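Local coordinates for protein 4'-phospho-dehydrooxetanocin synthase (PDB 5UL3) that catalyses the oxidative ring contraction of dAMP to an oxetane aldehyde in oxetanocin A biosynthesis, using a [4Fe-4S] cluster, S-adenosylmethionine and cobalamin, at residues A[201-205]-A[206-210]; A[246-249]-A[250-253]; A[419-422]-A[423-427]; A[451-454]-A[455-458]; A[690-693]-A[694-697]. One frame throughout, in Å; residues are numbered along the deposited sequence.

Contact 1: A[201-205]-A[206-210]; sequences YSHIE and NGDLS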
loop_
_atom_site.group_PDB
_atom_site.type_symbol
_atom_site.label_atom_id
_atom_site.label_comp_id
_atom_site.label_asym_id
_atom_site.label_seq_id
_atom_site.Cartn_x
_atom_site.Cartn_y
_atom_site.Cartn_z
ATOM N N TYR A 201 -8.695 -27.289 -6.560
ATOM C CA TYR A 201 -9.740 -27.981 -7.312
ATOM C C TYR A 201 -9.421 -29.465 -7.482
ATOM O O TYR A 201 -10.341 -30.291 -7.478
ATOM C CB TYR A 201 -9.956 -27.326 -8.672
ATOM C CG TYR A 201 -10.765 -26.048 -8.592
ATOM C CD1 TYR A 201 -12.123 -26.084 -8.318
ATOM C CD2 TYR A 201 -10.166 -24.812 -8.785
ATOM C CE1 TYR A 201 -12.868 -24.926 -8.239
ATOM C CE2 TYR A 201 -10.904 -23.646 -8.704
ATOM C CZ TYR A 201 -12.256 -23.712 -8.425
ATOM O OH TYR A 201 -13.011 -22.557 -8.341
ATOM N N SER A 202 -8.142 -29.830 -7.620
ATOM C CA SER A 202 -7.843 -31.261 -7.692
ATOM C C SER A 202 -8.205 -31.969 -6.388
ATOM O O SER A 202 -8.642 -33.124 -6.421
ATOM C CB SER A 202 -6.374 -31.506 -8.072
ATOM O OG SER A 202 -5.460 -30.995 -7.118
ATOM N N HIS A 203 -8.092 -31.288 -5.242
ATOM C CA HIS A 203 -8.502 -31.907 -3.988
ATOM C C HIS A 203 -10.011 -31.870 -3.780
ATOM O O HIS A 203 -10.564 -32.765 -3.131
ATOM C CB HIS A 203 -7.782 -31.249 -2.815
ATOM C CG HIS A 203 -6.369 -31.718 -2.655
ATOM N ND1 HIS A 203 -5.325 -31.212 -3.401
ATOM C CD2 HIS A 203 -5.841 -32.686 -1.870
ATOM C CE1 HIS A 203 -4.206 -31.829 -3.061
ATOM N NE2 HIS A 203 -4.491 -32.724 -2.130
ATOM N N ILE A 204 -10.699 -30.849 -4.295
ATOM C CA ILE A 204 -12.162 -30.908 -4.299
ATOM C C ILE A 204 -12.618 -32.107 -5.114
ATOM O O ILE A 204 -13.488 -32.878 -4.689
ATOM C CB ILE A 204 -12.761 -29.601 -4.851
ATOM C CG1 ILE A 204 -12.580 -28.457 -3.856
ATOM C CG2 ILE A 204 -14.239 -29.791 -5.174
ATOM C CD1 ILE A 204 -13.066 -27.109 -4.407
ATOM N N GLU A 205 -12.006 -32.289 -6.285
ATOM C CA GLU A 205 -12.332 -33.400 -7.171
ATOM C C GLU A 205 -12.081 -34.744 -6.496
ATOM O O GLU A 205 -12.790 -35.721 -6.762
ATOM C CB GLU A 205 -11.492 -33.270 -8.443
ATOM C CG GLU A 205 -12.053 -33.972 -9.664
ATOM C CD GLU A 205 -13.257 -33.264 -10.252
ATOM O OE1 GLU A 205 -13.724 -32.264 -9.661
ATOM O OE2 GLU A 205 -13.735 -33.712 -11.318
ATOM N N ASN A 206 -11.078 -34.809 -5.632
ATOM C CA ASN A 206 -10.738 -36.030 -4.913
ATOM C C ASN A 206 -11.594 -36.255 -3.675
ATOM O O ASN A 206 -11.438 -37.291 -3.017
ATOM C CB ASN A 206 -9.263 -36.005 -4.507
ATOM C CG ASN A 206 -8.740 -37.390 -4.155
ATOM O OD1 ASN A 206 -9.091 -38.369 -4.810
ATOM N ND2 ASN A 206 -7.932 -37.482 -3.101
ATOM N N GLY A 207 -12.483 -35.326 -3.331
ATOM C CA GLY A 207 -13.250 -35.455 -2.109
ATOM C C GLY A 207 -12.510 -35.109 -0.835
ATOM O O GLY A 207 -12.986 -35.459 0.248
ATOM N N ASP A 208 -11.369 -34.428 -0.922
ATOM C CA ASP A 208 -10.622 -34.014 0.266
ATOM C C ASP A 208 -11.042 -32.644 0.796
ATOM O O ASP A 208 -10.761 -32.333 1.962
ATOM C CB ASP A 208 -9.126 -33.968 -0.039
ATOM C CG ASP A 208 -8.577 -35.325 -0.439
ATOM O OD1 ASP A 208 -9.042 -36.336 0.135
ATOM O OD2 ASP A 208 -7.694 -35.374 -1.326
ATOM N N LEU A 209 -11.673 -31.825 -0.045
ATOM C CA LEU A 209 -12.163 -30.496 0.307
ATOM C C LEU A 209 -13.539 -30.318 -0.314
ATOM O O LEU A 209 -13.829 -30.881 -1.371
ATOM C CB LEU A 209 -11.259 -29.358 -0.230
ATOM C CG LEU A 209 -9.837 -29.153 0.285
ATOM C CD1 LEU A 209 -9.088 -28.132 -0.583
ATOM C CD2 LEU A 209 -9.845 -28.735 1.745
ATOM N N SER A 210 -14.380 -29.515 0.330
ATOM C CA SER A 210 -15.622 -29.071 -0.300
ATOM C C SER A 210 -15.854 -27.627 0.121
ATOM O O SER A 210 -16.170 -27.359 1.283
ATOM C CB SER A 210 -16.802 -29.968 0.079
ATOM O OG SER A 210 -16.590 -31.290 -0.405
HETATM O O HOH W 1 -15.563 -32.539 -2.565
#

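Contact 2: A[246-249]-A[250-253]; sequences RDLI and KMLK. With EDO (1,2-ethanediol), chain R.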
loop_
_atom_site.group_PDB
_atom_site.type_symbol
_atom_site.label_atom_id
_atom_site.label_comp_id
_atom_site.label_asym_id
_atom_site.label_seq_id
_atom_site.Cartn_x
_atom_site.Cartn_y
_atom_site.Cartn_z
ATOM N N ARG A 246 -19.834 -11.867 3.503
ATOM C CA ARG A 246 -21.112 -11.958 4.207
ATOM C C ARG A 246 -22.156 -12.694 3.370
ATOM O O ARG A 246 -22.890 -13.557 3.878
ATOM C CB ARG A 246 -21.618 -10.547 4.545
ATOM C CG ARG A 246 -23.004 -10.520 5.166
ATOM C CD ARG A 246 -23.634 -9.123 4.999
ATOM N NE ARG A 246 -23.915 -8.806 3.603
ATOM C CZ ARG A 246 -24.231 -7.595 3.155
ATOM N NH1 ARG A 246 -24.311 -6.572 3.993
ATOM N NH2 ARG A 246 -24.472 -7.410 1.868
ATOM N N ASP A 247 -22.247 -12.353 2.089
ATOM C CA ASP A 247 -23.306 -12.911 1.254
ATOM C C ASP A 247 -22.987 -14.326 0.792
ATOM O O ASP A 247 -23.906 -15.130 0.616
ATOM C CB ASP A 247 -23.580 -11.989 0.056
ATOM C CG ASP A 247 -24.386 -10.759 0.445
ATOM O OD1 ASP A 247 -24.767 -10.626 1.620
ATOM O OD2 ASP A 247 -24.650 -9.908 -0.442
ATOM N N LEU A 248 -21.702 -14.663 0.617
ATOM C CA LEU A 248 -21.351 -16.055 0.334
ATOM C C LEU A 248 -21.716 -16.959 1.504
ATOM O O LEU A 248 -22.113 -18.112 1.300
ATOM C CB LEU A 248 -19.865 -16.175 0.027
ATOM C CG LEU A 248 -19.426 -15.551 -1.300
ATOM C CD1 LEU A 248 -17.933 -15.704 -1.448
ATOM C CD2 LEU A 248 -20.156 -16.224 -2.446
ATOM N N ILE A 249 -21.597 -16.441 2.724
ATOM C CA ILE A 249 -22.005 -17.186 3.913
ATOM C C ILE A 249 -23.514 -17.381 3.909
ATOM O O ILE A 249 -24.015 -18.474 4.190
ATOM C CB ILE A 249 -21.518 -16.458 5.176
ATOM C CG1 ILE A 249 -19.988 -16.559 5.292
ATOM C CG2 ILE A 249 -22.198 -16.985 6.437
ATOM C CD1 ILE A 249 -19.396 -15.595 6.307
ATOM N N LYS A 250 -24.266 -16.331 3.570
ATOM C CA LYS A 250 -25.706 -16.513 3.413
ATOM C C LYS A 250 -26.015 -17.536 2.323
ATOM O O LYS A 250 -26.908 -18.377 2.489
ATOM C CB LYS A 250 -26.383 -15.172 3.111
ATOM C CG LYS A 250 -26.288 -14.184 4.261
ATOM C CD LYS A 250 -26.721 -12.780 3.804
ATOM C CE LYS A 250 -28.178 -12.506 4.086
ATOM N NZ LYS A 250 -28.335 -11.821 5.407
ATOM N N MET A 251 -25.295 -17.483 1.199
ATOM C CA MET A 251 -25.556 -18.449 0.133
ATOM C C MET A 251 -25.261 -19.874 0.598
ATOM O O MET A 251 -25.975 -20.816 0.229
ATOM C CB MET A 251 -24.738 -18.112 -1.105
ATOM C CG MET A 251 -25.084 -18.973 -2.300
ATOM S SD MET A 251 -24.142 -18.543 -3.763
ATOM C CE MET A 251 -22.535 -19.188 -3.352
ATOM N N LEU A 252 -24.211 -20.046 1.410
ATOM C CA LEU A 252 -23.926 -21.341 2.021
ATOM C C LEU A 252 -25.133 -21.895 2.752
ATOM O O LEU A 252 -25.374 -23.107 2.735
ATOM C CB LEU A 252 -22.778 -21.214 3.011
ATOM C CG LEU A 252 -21.375 -21.622 2.639
ATOM C CD1 LEU A 252 -20.584 -21.596 3.943
ATOM C CD2 LEU A 252 -21.368 -23.000 1.974
ATOM N N LYS A 253 -25.876 -21.022 3.437
ATOM C CA LYS A 253 -27.041 -21.390 4.224
ATOM C C LYS A 253 -28.315 -21.389 3.399
ATOM O O LYS A 253 -29.402 -21.516 3.969
ATOM C CB LYS A 253 -27.214 -20.433 5.399
ATOM C CG LYS A 253 -26.104 -20.438 6.441
ATOM C CD LYS A 253 -26.278 -19.203 7.332
ATOM C CE LYS A 253 -25.846 -19.437 8.765
ATOM N NZ LYS A 253 -24.376 -19.293 8.952
HETATM C C1 EDO R . -23.590 -22.827 -2.822
HETATM O O1 EDO R . -23.208 -23.613 -1.687
HETATM C C2 EDO R . -25.054 -23.106 -3.150
HETATM O O2 EDO R . -25.802 -23.202 -1.928
#

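Contact 3: A[419-422]-A[423-427]; sequences MWHY and CALAG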
loop_
_atom_site.group_PDB
_atom_site.type_symbol
_atom_site.label_atom_id
_atom_site.label_comp_id
_atom_site.label_asym_id
_atom_site.label_seq_id
_atom_site.Cartn_x
_atom_site.Cartn_y
_atom_site.Cartn_z
ATOM N N MET A 419 -2.912 22.116 9.844
ATOM C CA MET A 419 -3.164 20.676 9.887
ATOM C C MET A 419 -1.886 19.886 9.627
ATOM O O MET A 419 -1.579 18.917 10.337
ATOM C CB MET A 419 -4.242 20.298 8.860
ATOM C CG MET A 419 -4.659 18.814 8.897
ATOM S SD MET A 419 -5.162 18.256 7.247
ATOM C CE MET A 419 -3.568 18.265 6.445
ATOM N N TRP A 420 -1.128 20.279 8.601
ATOM C CA TRP A 420 0.124 19.584 8.327
ATOM C C TRP A 420 1.102 19.717 9.490
ATOM O O TRP A 420 1.861 18.779 9.780
ATOM C CB TRP A 420 0.731 20.119 7.027
ATOM C CG TRP A 420 0.139 19.472 5.814
ATOM C CD1 TRP A 420 -0.907 19.940 5.036
ATOM C CD2 TRP A 420 0.526 18.213 5.249
ATOM N NE1 TRP A 420 -1.172 19.048 4.020
ATOM C CE2 TRP A 420 -0.306 17.982 4.127
ATOM C CE3 TRP A 420 1.502 17.257 5.577
ATOM C CZ2 TRP A 420 -0.186 16.840 3.333
ATOM C CZ3 TRP A 420 1.610 16.122 4.789
ATOM C CH2 TRP A 420 0.770 15.924 3.677
ATOM N N HIS A 421 1.097 20.863 10.172
ATOM C CA HIS A 421 1.945 21.011 11.351
ATOM C C HIS A 421 1.541 20.020 12.429
ATOM O O HIS A 421 2.402 19.374 13.037
ATOM C CB HIS A 421 1.879 22.441 11.888
ATOM C CG HIS A 421 2.785 22.688 13.057
ATOM N ND1 HIS A 421 2.377 23.377 14.180
ATOM C CD2 HIS A 421 4.078 22.346 13.276
ATOM C CE1 HIS A 421 3.376 23.442 15.042
ATOM N NE2 HIS A 421 4.422 22.830 14.517
ATOM N N TYR A 422 0.232 19.875 12.668
ATOM C CA TYR A 422 -0.235 18.871 13.620
ATOM C C TYR A 422 0.202 17.475 13.205
ATOM O O TYR A 422 0.537 16.650 14.063
ATOM C CB TYR A 422 -1.759 18.925 13.761
ATOM C CG TYR A 422 -2.214 19.829 14.892
ATOM C CD1 TYR A 422 -2.367 21.184 14.693
ATOM C CD2 TYR A 422 -2.440 19.326 16.165
ATOM C CE1 TYR A 422 -2.765 22.020 15.720
ATOM C CE2 TYR A 422 -2.839 20.154 17.207
ATOM C CZ TYR A 422 -3.000 21.502 16.970
ATOM O OH TYR A 422 -3.396 22.348 17.979
ATOM N N CYS A 423 0.173 17.176 11.899
ATOM C CA CYS A 423 0.681 15.883 11.441
ATOM C C CYS A 423 2.150 15.714 11.820
ATOM O O CYS A 423 2.555 14.665 12.330
ATOM C CB CYS A 423 0.518 15.745 9.935
ATOM S SG CYS A 423 -1.196 15.507 9.440
ATOM N N ALA A 424 2.965 16.743 11.576
ATOM C CA ALA A 424 4.373 16.661 11.960
ATOM C C ALA A 424 4.527 16.459 13.467
ATOM O O ALA A 424 5.321 15.618 13.917
ATOM C CB ALA A 424 5.117 17.916 11.505
ATOM N N LEU A 425 3.789 17.238 14.262
ATOM C CA LEU A 425 3.872 17.109 15.715
ATOM C C LEU A 425 3.524 15.699 16.163
ATOM O O LEU A 425 4.131 15.170 17.104
ATOM C CB LEU A 425 2.942 18.112 16.398
ATOM C CG LEU A 425 3.299 19.596 16.304
ATOM C CD1 LEU A 425 2.214 20.432 16.961
ATOM C CD2 LEU A 425 4.636 19.846 16.982
ATOM N N ALA A 426 2.547 15.072 15.508
ATOM C CA ALA A 426 2.094 13.759 15.949
ATOM C C ALA A 426 2.948 12.616 15.414
ATOM O O ALA A 426 2.680 11.460 15.758
ATOM C CB ALA A 426 0.637 13.547 15.537
ATOM N N GLY A 427 3.926 12.890 14.552
ATOM C CA GLY A 427 4.802 11.835 14.084
ATOM C C GLY A 427 4.844 11.550 12.599
ATOM O O GLY A 427 5.479 10.570 12.185
#

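Contact 4: A[451-454]-A[455-458]; sequences TSEQ and NIIA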
loop_
_atom_site.group_PDB
_atom_site.type_symbol
_atom_site.label_atom_id
_atom_site.label_comp_id
_atom_site.label_asym_id
_atom_site.label_seq_id
_atom_site.Cartn_x
_atom_site.Cartn_y
_atom_site.Cartn_z
ATOM N N THR A 451 -0.257 22.737 -11.053
ATOM C CA THR A 451 0.788 23.367 -11.848
ATOM C C THR A 451 2.158 23.037 -11.270
ATOM O O THR A 451 2.290 22.620 -10.116
ATOM C CB THR A 451 0.637 24.897 -11.906
ATOM O OG1 THR A 451 0.855 25.443 -10.603
ATOM C CG2 THR A 451 -0.752 25.292 -12.390
ATOM N N SER A 452 3.174 23.254 -12.104
ATOM C CA SER A 452 4.560 23.100 -11.674
ATOM C C SER A 452 4.856 23.948 -10.440
ATOM O O SER A 452 5.373 23.446 -9.435
ATOM C CB SER A 452 5.491 23.479 -12.829
ATOM O OG SER A 452 6.821 23.141 -12.510
ATOM N N GLU A 453 4.527 25.245 -10.488
ATOM C CA GLU A 453 4.843 26.098 -9.346
ATOM C C GLU A 453 4.076 25.670 -8.095
ATOM O O GLU A 453 4.604 25.756 -6.978
ATOM C CB GLU A 453 4.564 27.566 -9.673
ATOM C CG GLU A 453 5.237 28.538 -8.703
ATOM C CD GLU A 453 6.759 28.597 -8.875
ATOM O OE1 GLU A 453 7.251 28.275 -9.977
ATOM O OE2 GLU A 453 7.462 28.968 -7.904
ATOM N N GLN A 454 2.829 25.216 -8.257
ATOM C CA GLN A 454 2.064 24.741 -7.108
ATOM C C GLN A 454 2.746 23.547 -6.455
ATOM O O GLN A 454 2.752 23.420 -5.226
ATOM C CB GLN A 454 0.655 24.365 -7.540
ATOM C CG GLN A 454 -0.227 23.701 -6.495
ATOM C CD GLN A 454 -1.586 23.350 -7.105
ATOM O OE1 GLN A 454 -1.724 23.368 -8.323
ATOM N NE2 GLN A 454 -2.568 23.021 -6.277
ATOM N N ASN A 455 3.318 22.658 -7.267
ATOM C CA ASN A 455 4.036 21.514 -6.708
ATOM C C ASN A 455 5.248 21.970 -5.901
ATOM O O ASN A 455 5.504 21.448 -4.810
ATOM C CB ASN A 455 4.459 20.575 -7.834
ATOM C CG ASN A 455 3.310 19.738 -8.354
ATOM O OD1 ASN A 455 2.462 19.299 -7.593
ATOM N ND2 ASN A 455 3.291 19.497 -9.651
ATOM N N ILE A 456 6.014 22.929 -6.435
ATOM C CA ILE A 456 7.158 23.477 -5.703
ATOM C C ILE A 456 6.718 23.985 -4.334
ATOM O O ILE A 456 7.329 23.673 -3.304
ATOM C CB ILE A 456 7.830 24.597 -6.517
ATOM C CG1 ILE A 456 8.529 24.037 -7.760
ATOM C CG2 ILE A 456 8.785 25.399 -5.630
ATOM C CD1 ILE A 456 9.759 23.153 -7.432
ATOM N N ILE A 457 5.638 24.768 -4.299
ATOM C CA ILE A 457 5.214 25.361 -3.037
ATOM C C ILE A 457 4.739 24.291 -2.057
ATOM O O ILE A 457 4.994 24.390 -0.855
ATOM C CB ILE A 457 4.138 26.432 -3.288
ATOM C CG1 ILE A 457 4.768 27.629 -4.010
ATOM C CG2 ILE A 457 3.506 26.879 -1.967
ATOM C CD1 ILE A 457 3.749 28.527 -4.696
ATOM N N ALA A 458 4.038 23.259 -2.542
ATOM C CA ALA A 458 3.627 22.187 -1.643
ATOM C C ALA A 458 4.846 21.558 -0.978
ATOM O O ALA A 458 4.837 21.300 0.229
ATOM C CB ALA A 458 2.824 21.119 -2.394
#

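Contact 5: A[690-693]-A[694-697]; sequences MTNW and QLIM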
loop_
_atom_site.group_PDB
_atom_site.type_symbol
_atom_site.label_atom_id
_atom_site.label_comp_id
_atom_site.label_asym_id
_atom_site.label_seq_id
_atom_site.Cartn_x
_atom_site.Cartn_y
_atom_site.Cartn_z
ATOM N N MET A 690 25.088 7.679 -24.547
ATOM C CA MET A 690 25.011 7.111 -23.201
ATOM C C MET A 690 26.290 6.373 -22.832
ATOM O O MET A 690 26.736 6.444 -21.681
ATOM C CB MET A 690 23.802 6.186 -23.094
ATOM C CG MET A 690 23.554 5.661 -21.684
ATOM S SD MET A 690 21.889 4.997 -21.463
ATOM C CE MET A 690 21.888 3.562 -22.537
ATOM N N THR A 691 26.898 5.655 -23.788
ATOM C CA THR A 691 28.206 5.052 -23.533
ATOM C C THR A 691 29.200 6.099 -23.050
ATOM O O THR A 691 30.020 5.836 -22.159
ATOM C CB THR A 691 28.732 4.362 -24.798
ATOM O OG1 THR A 691 27.914 3.233 -25.117
ATOM C CG2 THR A 691 30.165 3.897 -24.599
ATOM N N ASN A 692 29.125 7.303 -23.620
ATOM C CA ASN A 692 30.029 8.375 -23.223
ATOM C C ASN A 692 29.739 8.826 -21.801
ATOM O O ASN A 692 30.654 9.010 -20.994
ATOM C CB ASN A 692 29.901 9.547 -24.196
ATOM C CG ASN A 692 31.194 10.312 -24.351
ATOM O OD1 ASN A 692 31.233 11.534 -24.190
ATOM N ND2 ASN A 692 32.268 9.591 -24.648
ATOM N N TRP A 693 28.459 9.016 -21.478
ATOM C CA TRP A 693 28.094 9.421 -20.129
ATOM C C TRP A 693 28.447 8.345 -19.108
ATOM O O TRP A 693 28.779 8.661 -17.962
ATOM C CB TRP A 693 26.600 9.731 -20.074
ATOM C CG TRP A 693 26.224 10.493 -18.864
ATOM C CD1 TRP A 693 25.591 10.012 -17.742
ATOM C CD2 TRP A 693 26.469 11.879 -18.624
ATOM N NE1 TRP A 693 25.418 11.030 -16.831
ATOM C CE2 TRP A 693 25.942 12.184 -17.351
ATOM C CE3 TRP A 693 27.074 12.898 -19.369
ATOM C CZ2 TRP A 693 26.014 13.458 -16.805
ATOM C CZ3 TRP A 693 27.142 14.161 -18.829
ATOM C CH2 TRP A 693 26.611 14.436 -17.558
ATOM N N GLN A 694 28.386 7.077 -19.508
ATOM C CA GLN A 694 28.705 5.978 -18.606
ATOM C C GLN A 694 30.131 6.067 -18.071
ATOM O O GLN A 694 30.418 5.515 -17.004
ATOM C CB GLN A 694 28.480 4.644 -19.319
ATOM C CG GLN A 694 28.746 3.414 -18.452
ATOM C CD GLN A 694 28.456 2.112 -19.165
ATOM O OE1 GLN A 694 29.048 1.819 -20.203
ATOM N NE2 GLN A 694 27.541 1.316 -18.613
ATOM N N LEU A 695 31.029 6.762 -18.780
ATOM C CA LEU A 695 32.372 6.990 -18.252
ATOM C C LEU A 695 32.342 7.759 -16.935
ATOM O O LEU A 695 33.267 7.640 -16.124
ATOM C CB LEU A 695 33.215 7.745 -19.287
ATOM C CG LEU A 695 33.447 6.996 -20.597
ATOM C CD1 LEU A 695 34.093 7.943 -21.609
ATOM C CD2 LEU A 695 34.338 5.775 -20.358
ATOM N N ILE A 696 31.294 8.551 -16.694
ATOM C CA ILE A 696 31.192 9.231 -15.407
ATOM C C ILE A 696 30.784 8.245 -14.323
ATOM O O ILE A 696 31.285 8.304 -13.195
ATOM C CB ILE A 696 30.211 10.413 -15.484
ATOM C CG1 ILE A 696 30.589 11.337 -16.642
ATOM C CG2 ILE A 696 30.228 11.185 -14.177
ATOM C CD1 ILE A 696 29.536 12.361 -16.923
ATOM N N MET A 697 29.875 7.323 -14.642
ATOM C CA MET A 697 29.555 6.264 -13.689
ATOM C C MET A 697 30.782 5.410 -13.387
ATOM O O MET A 697 30.979 4.972 -12.246
ATOM C CB MET A 697 28.418 5.396 -14.225
ATOM C CG MET A 697 27.895 4.381 -13.232
ATOM S SD MET A 697 26.970 5.181 -11.895
ATOM C CE MET A 697 26.753 3.736 -10.867
HETATM O O HOH W 2 31.343 3.389 -21.155
#

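Contact 1: A[201-205]-A[206-210]
The carbonyl oxygen of His203 gathers most of the backbone bonds by which the 206-210 loop folds back on the last turn of its helix. Asp208 N gives it the sound bond, 2.9 Å to His203 O. Leu209 N at 3.4 Å from His203 O adds a weak one, and Asn206 N shares itself weakly between the carbonyls of Ser202 and His203. Ile204 O takes Gly207 N at 3.0 Å.

These bonds belong to a Schellman motif, with Gly207 at positive phi (77°) as the first residue to leave helical geometry. It ends helix 190-205 and turns the chain toward strand 212-216 of the cobalamin-binding Rossmann domain.

Among the side chains, Asn206 and Asp208 make a second polar link within the turn: Asn206 ND2 donates to Asp208 OD2 at 2.8 Å, meeting it on the syn side. The same OD2 approaches the His203 ring obliquely, 3.3 Å from His203 CD2, with carboxylate and ring planes 48° apart. Imidazole ND1 is engaged elsewhere, by the carbonyl of Leu199.

Apolar contact is lighter. Ile204 and Leu209 cross at about a right angle, Ile204 CG1 lying 4.0 Å from Leu209 CB, while Leu209 and His203 both lean on Leu174 of helix 166-176. Ile204 CA also directs its C-H at Leu209 O.

A water joins the two carbonyls, donating to both Ile204 O and Leu209 O and lying 2.7 Å from the latter.

Contact 2: A[246-249]-A[250-253]
The last two turns of helix 242-252, which begins at cobalamin-binding Glu242, just after Gly241, in the Rossmann domain, carry a polar and an apolar flank. On the apolar flank Leu248 and Met251 run side by side, and Leu248 CD2 meets Met251 CE at 3.9 Å. Met251 CG lies anti to its own N (chi1 -173°) and the chain bends only at its last torsion, which turns the methyl to the leucine. Both lean on strand 212-216, through Thr214 and Ile212. A 1,2-ethanediol, probably from the crystallisation liquor, sits nearby, its O2 donating to Met251 O at 3.2 Å.

On the polar flank the aliphatic part of Lys250 lies alongside Asp247, with Lys250 CD 3.6 Å from Asp247 OD1. That carboxylate oxygen is held by Arg246 NE in a salt bridge of 2.8 Å, met from above the carboxylate plane, while OD2 accepts from the backbone N of Asn262. At the helix end Lys253 runs beside Ile249, its NZ 4.0 Å from Ile249 CG2, and Ile249 packs on Ile180 of strand 180-184 and Leu147 of helix 138-149. Such an amphipathic helix, packed on parallel strands, is typical of a Rossmann-like cobalamin-binding fold.

Contact 3: A[419-422]-A[423-427]
Cys423, buried on one side of helix 410-426, meets the preceding turn through its backbone: Cys423 CB sits 3.3 Å from Trp420 O, and Cys423 N bonds to Met419 O at 2.9 Å. Its side chain touches Ile378 of helix 374-386. Tyr422, partly exposed, joins the following turn through its carbonyl. Tyr422 O receives Ala426 N at 2.9 Å and lies 3.4 Å from Ala426 CB, after which Gly427, at positive phi, ends the helix in a Schellman motif. This helix is the crossover between strands 393-398 and 432-436 in the beta-alpha-beta unit of the partial TIM barrel.

Leu425 finds its partner in His421, one helical turn earlier. The leucine crosses the imidazole obliquely and lays its CD1 methyl over one face: Leu425 CD1 is 4.0 Å from the His421 ring centroid, 23° off the normal, a CH-pi contact. Its approach is displaced toward the CE1 side, with Leu425 CD1 and His421 CE1 3.8 Å apart. With its CG anti to the backbone N (chi1 -177°), His421 swings its ring along the helix to meet the leucine. Beneath them, Leu425 N bonds to His421 O at 2.8 Å.

The leucine meets a ring face, while His421 ND1 hydrogen-bonds Tyr510 OH, so one small ring serves apolar packing and a polar link at once.

Contact 4: A[451-454]-A[455-458]
Thr451 O takes Asn455 N at 3.0 Å, the bond that joins the N-cap residue to the first full turn of helix 452-464. The cap itself is a capping box: Gln454 N donates to Thr451 OG1 at 3.1 Å, and Thr451 N returns a bond to Gln454 OE1 at 3.2 Å. Backbone and side chain of each residue are thus paired with the other, which satisfies an amide of the first turn that has no carbonyl a turn earlier to bond.

The glutamine reaches back to the threonine because its CG lies anti to the backbone N (chi1 173°) and the chain stays extended beyond it. OE1 accepts from Thr451 N and NE2 donates to Tyr404 O, which together fix how the amide is turned.

Farther along, the regular helical pattern takes over, and Ile456 N meets Ser452 O at 3.1 Å. Glu453 bends back at its second torsion (71°), bringing its end nearer to the isoleucines. Its carboxylate forms a salt bridge with Arg495, while Ile456 and Asn455 both pack on Phe492 of helix 484-493, so the helix is seated within the radical SAM domain.

Asn455 lies about 7 Å, side chain to side chain, from Glu436, which binds S-adenosylmethionine. Its own CB rests 3.4 Å from Ser452 O, and its CG 3.5 Å from Thr451 O.

Contact 5: A[690-693]-A[694-697]
Trp693 has its CG anti to the backbone N (chi1 -164°), while Ile696 puts CG1 anti to its carbonyl carbon with CD1 extended beyond (chi2 170°), and together these turns carry the methyl onto the indole. Both lie on helix 683-709 of the C-terminal helix bundle. The approach is almost perpendicular: Ile696 CD1 stands 3.3 Å from the centroid of the Trp693 six-membered ring, 4° off the normal, a CH-pi contact over the benzo part. Tyr643 and Leu662 of neighbouring helices also pack on the indole, and its NE1 bonds to the carbonyl of Ile636.

The backbone here tightens. Gln694 N reaches Met690 O at 2.8 Å in ordinary alpha-helical fashion, but the next two bonds span three residues: Leu695 N to Asn692 O at 3.2 Å and Ile696 N to Trp693 O at 2.8 Å, both donors above the carbonyl planes. In this locally 3-10-like pattern Leu695 N, 3.6 Å from Thr691 O, makes no i to i+4 bond to it, and a water donates to that oxygen and, at 2.9 Å, to Gln694 OE1. Beside the turn, Leu695 CD1 comes to 3.9 Å from Asn692 ND2.

Overall arrangement
All five contacts are local, each within or at the end of one helix, yet their chemistry follows their place. Contacts 4 and 5 are buried, contacts 2 and 3 partly so, and contact 1 lies at the surface. Contacts 1 and 2 share the cobalamin-binding domain, their centres about 21 Å apart; contacts 3 and 4 share the radical SAM domain at the same spacing, and contact 5 stands apart in the helix bundle. Helix ends are capped by backbone in the Schellman motifs of 1 and 3, and by side chains in the capping box of 4. Methyl-over-ring packing recurs in 3 and 5, while waters bridge carbonyls in 1 and carbonyl to amide in 5.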